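Local coordinates for protein bifunctional cytochrome P450/NADPH--P450 reductase (Deinococcus aerius, PDB 7F3H) that hydroxylates substrates at a heme iron, probably drawing electrons from NADPH through the reductase domain fused to its cytochrome P450 heme domain, at residues A129-W134 with Q424-S429. Sequence-based numbering, arbitrary orientation.
Sequences ALVGKW and QKFALS
Val131 and Trp134 meet Phe426 in an apolar helix-to-strand contact of the cytochrome P450 fold, remote from the centre of the chain, where helix 408-425 gives way to edge strand 426-429 of a small antiparallel sheet. Phe426, the first residue to leave helical geometry, sends its side chain from this junction against helix 113-137. With CG anti to its carbonyl carbon (chi1 -67°), its ring reaches that helix, and Lys425 CB lies over one face. The rim is wedged between two residues one helical turn apart: Val131 CG1 stands 4.0 Å from Phe426 CE2, while Trp134 touches first through CB, 3.3 Å from Phe426 CE2, and then through CE3, 3.7 Å from Phe426 CD2. The two aromatics meet obliquely, planes at 42°. Leu130 CD1 lies over one face of the indole, whose NE1 is hydrogen-bonded to Asp147, while Val453 on strand 450-455 touches both aromatics. Lys425 NZ turns off to salt bridges with Glu135 and Glu455. Were Phe426 replaced by alanine, a gap would probably open between Val131 and Trp134 CB, and the indole would lose its aromatic neighbour. In the ring plane, the carbonyl oxygen Val131 O faces the Phe426 edge, 3.6 Å from CZ.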
# COMPACT_ATOMS: atom_id res chain seq x y z
N ALA A 129 -17.39 -2.99 12.97
CA ALA A 129 -18.36 -3.36 11.94
C ALA A 129 -17.90 -4.59 11.16
O ALA A 129 -18.70 -5.51 10.91
CB ALA A 129 -18.61 -2.19 11.00
N LEU A 130 -16.60 -4.66 10.83
CA LEU A 130 -16.04 -5.87 10.22
C LEU A 130 -16.33 -7.07 11.10
O LEU A 130 -16.92 -8.06 10.65
CB LEU A 130 -14.53 -5.73 10.03
CG LEU A 130 -13.72 -7.01 9.72
CD1 LEU A 130 -13.75 -7.36 8.26
CD2 LEU A 130 -12.32 -6.80 10.11
N VAL A 131 -15.95 -6.98 12.38
CA VAL A 131 -16.16 -8.09 13.30
C VAL A 131 -17.63 -8.48 13.33
O VAL A 131 -17.98 -9.68 13.26
CB VAL A 131 -15.62 -7.72 14.69
CG1 VAL A 131 -15.94 -8.80 15.74
CG2 VAL A 131 -14.12 -7.46 14.62
N GLY A 132 -18.51 -7.47 13.36
CA GLY A 132 -19.95 -7.73 13.33
C GLY A 132 -20.36 -8.58 12.15
O GLY A 132 -21.06 -9.58 12.30
N LYS A 133 -19.90 -8.21 10.95
CA LYS A 133 -20.21 -9.00 9.77
C LYS A 133 -19.72 -10.43 9.93
O LYS A 133 -20.47 -11.39 9.70
CB LYS A 133 -19.60 -8.37 8.52
CG LYS A 133 -20.07 -9.06 7.23
CD LYS A 133 -19.43 -8.43 5.99
CE LYS A 133 -19.75 -9.19 4.72
NZ LYS A 133 -18.87 -8.75 3.61
N TRP A 134 -18.49 -10.61 10.41
CA TRP A 134 -17.97 -11.96 10.51
C TRP A 134 -18.72 -12.73 11.59
O TRP A 134 -19.03 -13.91 11.39
CB TRP A 134 -16.46 -11.92 10.77
CG TRP A 134 -15.66 -11.46 9.58
CD1 TRP A 134 -16.12 -10.83 8.45
CD2 TRP A 134 -14.23 -11.56 9.42
NE1 TRP A 134 -15.07 -10.54 7.59
CE2 TRP A 134 -13.90 -10.97 8.17
CE3 TRP A 134 -13.19 -12.07 10.21
CZ2 TRP A 134 -12.59 -10.89 7.70
CZ3 TRP A 134 -11.90 -11.99 9.75
CH2 TRP A 134 -11.61 -11.41 8.51
N GLN A 424 -9.07 -11.51 18.67
CA GLN A 424 -9.85 -11.58 19.90
C GLN A 424 -11.10 -12.43 19.71
O GLN A 424 -11.38 -13.31 20.53
CB GLN A 424 -10.22 -10.17 20.38
CG GLN A 424 -10.89 -10.22 21.77
CD GLN A 424 -11.63 -8.95 22.15
OE1 GLN A 424 -11.88 -8.05 21.33
NE2 GLN A 424 -11.97 -8.87 23.42
N LYS A 425 -11.84 -12.21 18.62
CA LYS A 425 -13.12 -12.91 18.47
C LYS A 425 -13.01 -14.28 17.81
O LYS A 425 -13.73 -15.20 18.18
CB LYS A 425 -14.11 -12.06 17.68
CG LYS A 425 -15.57 -12.25 18.05
CD LYS A 425 -15.90 -11.35 19.23
CE LYS A 425 -17.41 -11.27 19.51
NZ LYS A 425 -18.18 -12.54 19.68
N PHE A 426 -12.13 -14.45 16.84
CA PHE A 426 -12.32 -15.51 15.85
C PHE A 426 -11.19 -16.54 15.86
O PHE A 426 -10.01 -16.18 15.92
CB PHE A 426 -12.48 -14.88 14.46
CG PHE A 426 -13.75 -14.09 14.33
CD1 PHE A 426 -14.97 -14.65 14.76
CD2 PHE A 426 -13.75 -12.80 13.84
CE1 PHE A 426 -16.15 -13.93 14.66
CE2 PHE A 426 -14.93 -12.07 13.73
CZ PHE A 426 -16.13 -12.64 14.15
N ALA A 427 -11.59 -17.81 15.84
CA ALA A 427 -10.74 -18.92 15.40
C ALA A 427 -10.73 -18.95 13.87
O ALA A 427 -11.78 -19.11 13.24
CB ALA A 427 -11.27 -20.24 15.94
N LEU A 428 -9.52 -18.84 13.30
CA LEU A 428 -9.29 -18.86 11.86
C LEU A 428 -9.21 -20.29 11.34
O LEU A 428 -8.73 -21.19 12.04
CB LEU A 428 -7.98 -18.13 11.54
CG LEU A 428 -7.81 -16.65 11.92
CD1 LEU A 428 -6.69 -15.97 11.08
CD2 LEU A 428 -9.16 -15.84 11.82
N SER A 429 -9.70 -20.49 10.12
CA SER A 429 -9.83 -21.81 9.54
C SER A 429 -9.68 -21.71 8.02
O SER A 429 -10.14 -20.73 7.40
CB SER A 429 -11.19 -22.39 9.97
OG SER A 429 -11.52 -23.55 9.26